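Local coordinates for pectinesterase 1 (Solanum lycopersicum, PDB 1XG2), which hydrolyses the methyl esters of pectin, releasing methanol, and may help prepare cell walls for softening during fruit ripening, at residues T65-S70 / Q95-Q100; V111-G116 / C125-Y130; F199-A204 / E233-G238. All blocks are in the same frame, centred on the assembly; numbering follows the deposited sequence.

Contact 1 (T65-S70 / Q95-Q100); sequences TTITGS and QDICIQ
Gln100 gives up more surface here than any other residue, lying alongside Thr68 of the adjoining strand. The hydroxyl of Thr68 donates to the amide oxygen, OG1 to OE1 2.8 Å, coming in from the side at a C=O...O angle of 110° and somewhat out of the amide plane. With CG between the backbone N and the carbonyl carbon (chi1 62°) and the rest of its chain extended, Gln100 also lays CG against Thr66 CG2 at 3.6 Å. Glutamine suits the place because its methylenes can pack on a threonine methyl while its amide oxygen takes up a threonine hydroxyl.

Strands 65-69 and 98-101 belong to neighbouring coils of a parallel beta-helix, running parallel in one sheet with Thr66 beside Cys98 and Ile67 beside Ile99. The backbone of Ile67 bonds twice to its neighbour: its N donates to Cys98 O at 2.9 Å, while its O accepts from Gln100 N at 3.0 Å. Its side chain lies on the other face from Gln100, where CG1 meets CD1 of Ile99, which runs alongside, at 3.8 Å; the CD1 of Ile97, coming in at a slant, lies equally near. Branched aliphatics fill such a surface well.

Thr65 divides its roles. CG2, anti to the backbone N, rests on Ile97 CG1 and CD1, both 3.8 Å away. OG1 turns instead to Val37 O and Asp60 N, while the backbone O accepts from Cys98 N at 2.8 Å.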
loop_
_atom_site.group_PDB
_atom_site.type_symbol
_atom_site.label_atom_id
_atom_site.label_comp_id
_atom_site.label_asym_id
_atom_site.label_seq_id
_atom_site.Cartn_x
_atom_site.Cartn_y
_atom_site.Cartn_z
ATOM N N THR A 65 -7.566 -23.434 -0.010
ATOM C CA THR A 65 -6.393 -23.166 0.815
ATOM C C THR A 65 -6.571 -21.821 1.489
ATOM O O THR A 65 -6.761 -20.808 0.821
ATOM C CB THR A 65 -5.082 -23.170 -0.013
ATOM O OG1 THR A 65 -4.850 -24.463 -0.572
ATOM C CG2 THR A 65 -3.867 -22.981 0.890
ATOM N N THR A 66 -6.512 -21.817 2.818
ATOM C CA THR A 66 -6.710 -20.604 3.606
ATOM C C THR A 66 -5.562 -20.410 4.611
ATOM O O THR A 66 -5.220 -21.336 5.352
ATOM C CB THR A 66 -8.028 -20.715 4.378
ATOM O OG1 THR A 66 -9.133 -20.747 3.471
ATOM C CG2 THR A 66 -8.281 -19.492 5.200
ATOM N N ILE A 67 -4.983 -19.216 4.629
ATOM C CA ILE A 67 -4.077 -18.802 5.693
ATOM C C ILE A 67 -4.886 -17.888 6.575
ATOM O O ILE A 67 -5.465 -16.921 6.083
ATOM C CB ILE A 67 -2.844 -18.063 5.134
ATOM C CG1 ILE A 67 -2.262 -18.818 3.952
ATOM C CG2 ILE A 67 -1.784 -17.858 6.227
ATOM C CD1 ILE A 67 -1.885 -20.277 4.226
ATOM N N THR A 68 -4.938 -18.179 7.880
ATOM C CA THR A 68 -5.811 -17.442 8.777
ATOM C C THR A 68 -5.105 -16.996 10.053
ATOM O O THR A 68 -4.150 -17.623 10.498
ATOM C CB THR A 68 -7.092 -18.255 9.088
ATOM O OG1 THR A 68 -8.044 -17.446 9.809
ATOM C CG2 THR A 68 -6.818 -19.452 9.973
ATOM N N GLY A 69 -5.573 -15.869 10.578
ATOM C CA GLY A 69 -5.085 -15.291 11.820
ATOM C C GLY A 69 -6.132 -14.344 12.365
ATOM O O GLY A 69 -7.169 -14.145 11.736
ATOM N N SER A 70 -5.868 -13.747 13.527
ATOM C CA SER A 70 -6.842 -12.877 14.188
ATOM C C SER A 70 -6.221 -11.723 14.982
ATOM O O SER A 70 -6.879 -11.171 15.876
ATOM C CB SER A 70 -7.754 -13.705 15.117
ATOM O OG SER A 70 -6.985 -14.490 16.010
ATOM N N GLN A 95 -1.374 -16.412 -5.261
ATOM C CA GLN A 95 -2.343 -16.981 -6.193
ATOM C C GLN A 95 -3.104 -18.168 -5.628
ATOM O O GLN A 95 -2.552 -18.963 -4.864
ATOM C CB GLN A 95 -1.636 -17.398 -7.489
ATOM C CG GLN A 95 -2.565 -17.809 -8.630
ATOM C CD GLN A 95 -1.786 -18.252 -9.834
ATOM O OE1 GLN A 95 -1.663 -19.464 -10.100
ATOM N NE2 GLN A 95 -1.215 -17.291 -10.550
ATOM N N ASP A 96 -4.373 -18.262 -6.034
ATOM C CA ASP A 96 -5.261 -19.395 -5.735
ATOM C C ASP A 96 -5.311 -19.740 -4.261
ATOM O O ASP A 96 -5.144 -20.891 -3.877
ATOM C CB ASP A 96 -4.850 -20.629 -6.551
ATOM C CG ASP A 96 -5.084 -20.450 -8.021
ATOM O OD1 ASP A 96 -6.152 -19.909 -8.397
ATOM O OD2 ASP A 96 -4.242 -20.808 -8.868
ATOM N N ILE A 97 -5.525 -18.726 -3.438
ATOM C CA ILE A 97 -5.398 -18.890 -1.991
ATOM C C ILE A 97 -6.257 -17.837 -1.306
ATOM O O ILE A 97 -6.549 -16.798 -1.879
ATOM C CB ILE A 97 -3.907 -18.796 -1.571
ATOM C CG1 ILE A 97 -3.700 -19.328 -0.145
ATOM C CG2 ILE A 97 -3.386 -17.359 -1.696
ATOM C CD1 ILE A 97 -2.261 -19.566 0.197
ATOM N N CYS A 98 -6.674 -18.128 -0.085
ATOM C CA CYS A 98 -7.417 -17.174 0.745
ATOM C C CYS A 98 -6.506 -16.701 1.874
ATOM O O CYS A 98 -5.826 -17.506 2.478
ATOM C CB CYS A 98 -8.664 -17.843 1.349
ATOM S SG CYS A 98 -9.502 -16.796 2.575
ATOM N N ILE A 99 -6.463 -15.394 2.113
ATOM C CA ILE A 99 -5.842 -14.828 3.298
ATOM C C ILE A 99 -6.964 -14.192 4.084
ATOM O O ILE A 99 -7.708 -13.389 3.559
ATOM C CB ILE A 99 -4.779 -13.763 2.954
ATOM C CG1 ILE A 99 -3.765 -14.279 1.907
ATOM C CG2 ILE A 99 -4.037 -13.327 4.225
ATOM C CD1 ILE A 99 -3.066 -15.559 2.266
ATOM N N GLN A 100 -7.080 -14.551 5.353
ATOM C CA GLN A 100 -8.156 -14.029 6.166
ATOM C C GLN A 100 -7.714 -13.625 7.557
ATOM O O GLN A 100 -6.745 -14.164 8.118
ATOM C CB GLN A 100 -9.313 -15.019 6.245
ATOM C CG GLN A 100 -8.994 -16.330 6.867
ATOM C CD GLN A 100 -10.272 -17.118 7.279
ATOM O OE1 GLN A 100 -10.225 -17.933 8.190
ATOM N NE2 GLN A 100 -11.376 -16.886 6.583
#

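Contact 2 (V111-G116 / C125-Y130)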
loop_
_atom_site.group_PDB
_atom_site.type_symbol
_atom_site.label_atom_id
_atom_site.label_comp_id
_atom_site.label_asym_id
_atom_site.label_seq_id
_atom_site.Cartn_x
_atom_site.Cartn_y
_atom_site.Cartn_z
ATOM N N VAL A 111 -5.913 -6.657 9.808
ATOM C CA VAL A 111 -5.528 -6.826 8.409
ATOM C C VAL A 111 -5.424 -8.302 8.051
ATOM O O VAL A 111 -4.851 -9.096 8.811
ATOM C CB VAL A 111 -4.164 -6.129 8.138
ATOM C CG1 VAL A 111 -3.666 -6.404 6.675
ATOM C CG2 VAL A 111 -4.253 -4.646 8.414
ATOM N N ALA A 112 -5.990 -8.674 6.901
ATOM C CA ALA A 112 -5.751 -9.993 6.335
ATOM C C ALA A 112 -4.404 -10.019 5.614
ATOM O O ALA A 112 -3.468 -10.706 6.042
ATOM C CB ALA A 112 -6.880 -10.400 5.407
ATOM N N LEU A 113 -4.290 -9.237 4.551
ATOM C CA LEU A 113 -3.071 -9.169 3.759
ATOM C C LEU A 113 -2.454 -7.775 3.771
ATOM O O LEU A 113 -3.127 -6.788 3.473
ATOM C CB LEU A 113 -3.379 -9.553 2.314
ATOM C CG LEU A 113 -2.237 -9.480 1.297
ATOM C CD1 LEU A 113 -1.178 -10.531 1.570
ATOM C CD2 LEU A 113 -2.814 -9.634 -0.098
ATOM N N ARG A 114 -1.164 -7.705 4.070
ATOM C CA ARG A 114 -0.388 -6.492 3.832
ATOM C C ARG A 114 0.648 -6.748 2.753
ATOM O O ARG A 114 1.413 -7.706 2.817
ATOM C CB ARG A 114 0.293 -5.982 5.092
ATOM C CG ARG A 114 1.326 -4.891 4.824
ATOM C CD ARG A 114 1.738 -4.131 6.065
ATOM N NE ARG A 114 2.360 -5.006 7.056
ATOM C CZ ARG A 114 3.605 -5.487 6.981
ATOM N NH1 ARG A 114 4.403 -5.185 5.965
ATOM N NH2 ARG A 114 4.060 -6.275 7.950
ATOM N N VAL A 115 0.668 -5.873 1.759
ATOM C CA VAL A 115 1.675 -5.926 0.718
ATOM C C VAL A 115 2.430 -4.605 0.657
ATOM O O VAL A 115 1.822 -3.549 0.526
ATOM C CB VAL A 115 1.035 -6.235 -0.632
ATOM C CG1 VAL A 115 2.094 -6.352 -1.706
ATOM C CG2 VAL A 115 0.204 -7.540 -0.548
ATOM N N GLY A 116 3.755 -4.692 0.770
ATOM C CA GLY A 116 4.682 -3.595 0.510
ATOM C C GLY A 116 5.812 -4.056 -0.408
ATOM O O GLY A 116 6.948 -3.614 -0.273
ATOM N N CYS A 125 -7.143 -14.629 -5.777
ATOM C CA CYS A 125 -7.106 -14.764 -4.325
ATOM C C CYS A 125 -8.384 -14.251 -3.712
ATOM O O CYS A 125 -9.065 -13.442 -4.316
ATOM C CB CYS A 125 -5.930 -13.973 -3.762
ATOM S SG CYS A 125 -4.359 -14.725 -4.186
ATOM N N ARG A 126 -8.677 -14.705 -2.492
ATOM C CA ARG A 126 -9.802 -14.225 -1.710
ATOM C C ARG A 126 -9.207 -13.596 -0.439
ATOM O O ARG A 126 -8.563 -14.280 0.321
ATOM C CB ARG A 126 -10.720 -15.403 -1.351
ATOM C CG ARG A 126 -12.044 -15.004 -0.705
ATOM C CD ARG A 126 -13.098 -16.134 -0.658
ATOM N NE ARG A 126 -12.513 -17.374 -0.154
ATOM C CZ ARG A 126 -12.481 -17.746 1.113
ATOM N NH1 ARG A 126 -13.027 -16.990 2.064
ATOM N NH2 ARG A 126 -11.903 -18.886 1.436
ATOM N N ILE A 127 -9.398 -12.298 -0.238
ATOM C CA ILE A 127 -8.862 -11.601 0.928
ATOM C C ILE A 127 -10.050 -11.194 1.769
ATOM O O ILE A 127 -10.883 -10.445 1.322
ATOM C CB ILE A 127 -8.018 -10.385 0.498
ATOM C CG1 ILE A 127 -7.068 -10.745 -0.673
ATOM C CG2 ILE A 127 -7.250 -9.838 1.670
ATOM C CD1 ILE A 127 -6.061 -11.838 -0.397
ATOM N N ASP A 128 -10.114 -11.687 3.002
ATOM C CA ASP A 128 -11.345 -11.679 3.791
ATOM C C ASP A 128 -11.071 -11.171 5.208
ATOM O O ASP A 128 -10.300 -11.765 5.936
ATOM C CB ASP A 128 -11.916 -13.110 3.819
ATOM C CG ASP A 128 -13.050 -13.296 4.828
ATOM O OD1 ASP A 128 -13.666 -14.384 4.831
ATOM O OD2 ASP A 128 -13.390 -12.445 5.666
ATOM N N ALA A 129 -11.674 -10.040 5.549
ATOM C CA ALA A 129 -11.720 -9.525 6.916
ATOM C C ALA A 129 -12.861 -8.496 7.023
ATOM O O ALA A 129 -13.811 -8.531 6.244
ATOM C CB ALA A 129 -10.381 -8.922 7.306
ATOM N N TYR A 130 -12.757 -7.582 7.973
ATOM C CA TYR A 130 -13.754 -6.536 8.178
ATOM C C TYR A 130 -13.102 -5.169 8.013
ATOM O O TYR A 130 -13.007 -4.686 6.885
ATOM C CB TYR A 130 -14.443 -6.703 9.543
ATOM C CG TYR A 130 -15.413 -7.849 9.554
ATOM C CD1 TYR A 130 -14.958 -9.155 9.667
ATOM C CD2 TYR A 130 -16.776 -7.638 9.383
ATOM C CE1 TYR A 130 -15.831 -10.212 9.663
ATOM C CE2 TYR A 130 -17.653 -8.700 9.361
ATOM C CZ TYR A 130 -17.173 -9.978 9.500
ATOM O OH TYR A 130 -18.033 -11.040 9.489
#
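Ile127 reaches Ala112 and Leu113 across the interior of a right-handed parallel beta-helix, the fold of the pectinesterase family. Strand 113-115 belongs to one sheet of the helix and strand 126-128 to another, with strand 120-123 between them along the chain. No hydrogen bond joins the two segments; the contact is made by van der Waals packing, chiefly of side chains.

Ile127 uses both of its branches. CG1 lies beside the backbone N (chi1 -45°), which leaves CG2 anti to that N and directed at the opposing segment. There CG2 touches Ala112 CB at 3.8 Å and Leu113 CB at 3.9 Å. The longer arm ends in CD1, 3.9 Å from Leu113 CD2, and the two side chains are inclined to one another as they pass. Leucine and isoleucine suit a position lined by other apolar groups: Ile127 also packs on Ile99 in the preceding coil, and Leu113 on Leu85 and Leu134.

Asp128 faces the other way. Its CB points away from Ala112, and OD2 makes a salt bridge with Arg171, while OD1 also makes a long salt bridge, 3.9 Å, with NH1 of Arg126. A charged residue can thus sit in this strand with its carboxylate turned from the apolar interior. What it presents to the other segment is its main chain, whose O lies 3.7 Å from Ala112 CB.

Ala129 follows the end of the strand and turns inward again, shortly before Gln131, the likely transition-state stabilizer, and Asp132, the predicted proton donor. A small residue fits where the two segments converge: the single methyl of Ala129, CB, meets the equally short side chain of Ala112 at its CB, 4.2 Å away.

Contact 3 (F199-A204 / E233-G238); sequences FCNIIA and ESYLGG
Backbone hydrogen bonds carry the central part of this contact, where Asn201 pairs with Tyr235 and Ile202 with Leu236 in parallel register. Tyr235 N donates to Cys200 O at 3.0 Å, Ile202 N to Tyr235 O at 2.8 Å, and Gly237 N to Ile202 O, also at 2.8 Å. One further bond involves a side chain: Cys200 N donates to Ser234 OG at 3.1 Å with a nearly straight angle of 165°. The same hydroxyl is bonded to Met232 O, so serine, with one oxygen able to accept and donate, bridges two main-chain groups at the bend.

Apolar packing continues on the inner face, where Ile202 and Leu236 lie side by side with their CD1 atoms 4.2 Å apart, and both also touch Leu219 and Val231.

Aromatic contacts fall toward the outside. Tyr235 has its ring swung anti to the backbone N (chi1 174°), and Ile203 CG2 meets the ring edge near its plane, 3.9 Å from CE2. Asn201 OD1 lies obliquely to the Tyr235 ring, 3.6 Å from CD2, while ND2 bonds to Gln167 OE1. Before the strands, Phe199 and Glu233 run alongside each other, with Phe199 CE2 3.5 Å from Glu233 CB; the aliphatic part of glutamate thus serves as a packing surface for the ring.

Phe199 and Glu233 both have positive phi, each turning the chain between two strands. Such equivalent bends, stacked coil upon coil, are characteristic of the parallel beta-helix.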
loop_
_atom_site.group_PDB
_atom_site.type_symbol
_atom_site.label_atom_id
_atom_site.label_comp_id
_atom_site.label_asym_id
_atom_site.label_seq_id
_atom_site.Cartn_x
_atom_site.Cartn_y
_atom_site.Cartn_z
ATOM N N PHE A 199 -12.675 -2.233 -14.246
ATOM C CA PHE A 199 -13.372 -3.460 -14.663
ATOM C C PHE A 199 -13.698 -4.368 -13.477
ATOM O O PHE A 199 -13.670 -5.589 -13.596
ATOM C CB PHE A 199 -12.565 -4.269 -15.681
ATOM C CG PHE A 199 -11.903 -3.448 -16.740
ATOM C CD1 PHE A 199 -10.579 -3.684 -17.072
ATOM C CD2 PHE A 199 -12.597 -2.470 -17.430
ATOM C CE1 PHE A 199 -9.950 -2.934 -18.055
ATOM C CE2 PHE A 199 -11.970 -1.714 -18.417
ATOM C CZ PHE A 199 -10.648 -1.957 -18.732
ATOM N N CYS A 200 -14.036 -3.758 -12.350
ATOM C CA CYS A 200 -14.343 -4.484 -11.139
ATOM C C CYS A 200 -15.851 -4.516 -10.906
ATOM O O CYS A 200 -16.623 -3.799 -11.550
ATOM C CB CYS A 200 -13.639 -3.822 -9.950
ATOM S SG CYS A 200 -11.848 -4.149 -9.919
ATOM N N ASN A 201 -16.239 -5.374 -9.975
ATOM C CA ASN A 201 -17.600 -5.490 -9.499
ATOM C C ASN A 201 -17.611 -5.003 -8.072
ATOM O O ASN A 201 -17.021 -5.650 -7.230
ATOM C CB ASN A 201 -17.948 -6.975 -9.507
ATOM C CG ASN A 201 -19.307 -7.267 -10.065
ATOM O OD1 ASN A 201 -19.757 -6.616 -11.002
ATOM N ND2 ASN A 201 -19.955 -8.314 -9.523
ATOM N N ILE A 202 -18.253 -3.872 -7.782
ATOM C CA ILE A 202 -18.361 -3.391 -6.402
ATOM C C ILE A 202 -19.781 -3.632 -5.951
ATOM O O ILE A 202 -20.716 -2.967 -6.409
ATOM C CB ILE A 202 -17.979 -1.911 -6.269
ATOM C CG1 ILE A 202 -16.650 -1.651 -6.984
ATOM C CG2 ILE A 202 -17.891 -1.539 -4.802
ATOM C CD1 ILE A 202 -16.147 -0.223 -6.892
ATOM N N ILE A 203 -19.931 -4.607 -5.065
ATOM C CA ILE A 203 -21.223 -5.179 -4.744
ATOM C C ILE A 203 -21.365 -5.448 -3.251
ATOM O O ILE A 203 -20.395 -5.355 -2.489
ATOM C CB ILE A 203 -21.416 -6.478 -5.534
ATOM C CG1 ILE A 203 -20.305 -7.495 -5.193
ATOM C CG2 ILE A 203 -21.420 -6.177 -7.026
ATOM C CD1 ILE A 203 -20.519 -8.875 -5.803
ATOM N N ALA A 204 -22.586 -5.808 -2.860
ATOM C CA ALA A 204 -22.896 -6.167 -1.490
ATOM C C ALA A 204 -22.863 -7.690 -1.310
ATOM O O ALA A 204 -23.250 -8.455 -2.194
ATOM C CB ALA A 204 -24.274 -5.640 -1.119
ATOM N N GLU A 233 -14.775 2.169 -15.396
ATOM C CA GLU A 233 -15.280 1.047 -16.160
ATOM C C GLU A 233 -15.695 -0.120 -15.275
ATOM O O GLU A 233 -15.456 -1.280 -15.603
ATOM C CB GLU A 233 -14.251 0.604 -17.207
ATOM C CG GLU A 233 -14.019 1.636 -18.302
ATOM C CD GLU A 233 -15.096 1.638 -19.403
ATOM O OE1 GLU A 233 -16.019 0.774 -19.407
ATOM O OE2 GLU A 233 -15.017 2.531 -20.282
ATOM N N SER A 234 -16.333 0.203 -14.159
ATOM C CA SER A 234 -16.719 -0.791 -13.170
ATOM C C SER A 234 -18.224 -0.785 -12.935
ATOM O O SER A 234 -18.919 0.205 -13.210
ATOM C CB SER A 234 -16.003 -0.531 -11.839
ATOM O OG SER A 234 -14.602 -0.702 -11.953
ATOM N N TYR A 235 -18.712 -1.915 -12.440
ATOM C CA TYR A 235 -20.093 -2.055 -12.025
ATOM C C TYR A 235 -20.189 -1.671 -10.568
ATOM O O TYR A 235 -19.461 -2.201 -9.731
ATOM C CB TYR A 235 -20.578 -3.484 -12.229
ATOM C CG TYR A 235 -21.969 -3.740 -11.680
ATOM C CD1 TYR A 235 -23.092 -3.639 -12.508
ATOM C CD2 TYR A 235 -22.169 -4.093 -10.341
ATOM C CE1 TYR A 235 -24.375 -3.868 -12.012
ATOM C CE2 TYR A 235 -23.457 -4.321 -9.837
ATOM C CZ TYR A 235 -24.547 -4.218 -10.687
ATOM O OH TYR A 235 -25.814 -4.441 -10.208
ATOM N N LEU A 236 -21.093 -0.745 -10.276
ATOM C CA LEU A 236 -21.370 -0.294 -8.916
ATOM C C LEU A 236 -22.793 -0.695 -8.533
ATOM O O LEU A 236 -23.760 -0.252 -9.172
ATOM C CB LEU A 236 -21.232 1.227 -8.840
ATOM C CG LEU A 236 -19.813 1.779 -8.650
ATOM C CD1 LEU A 236 -18.879 1.241 -9.683
ATOM C CD2 LEU A 236 -19.797 3.309 -8.671
ATOM N N GLY A 237 -22.918 -1.535 -7.507
ATOM C CA GLY A 237 -24.209 -1.980 -7.013
ATOM C C GLY A 237 -24.962 -0.865 -6.314
ATOM O O GLY A 237 -24.413 0.206 -6.048
ATOM N N GLY A 238 -26.233 -1.115 -6.008
ATOM C CA GLY A 238 -27.065 -0.137 -5.326
ATOM C C GLY A 238 -26.615 0.181 -3.913
ATOM O O GLY A 238 -27.076 1.160 -3.317
#

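In the fold
Contacts 1 and 3 join successive strands of one parallel sheet, with five and four hydrogen bonds respectively, whereas contact 2 spans two sheets through the apolar interior and has none. Contacts 1 and 2 adjoin: strand 98-101 lies between strands 65-69 and 126-128, and Ile99 probably bonds through N to Arg126 O and through O to Asp128 N. Contact 3 stands farther along the same sheet, its centre about 24 Å from that of contact 1, at the sheet's last strand within this chain. Contacts 1 and 2 are buried; contact 3 is partly exposed, and there a tyrosine ring joins the outward polar residues.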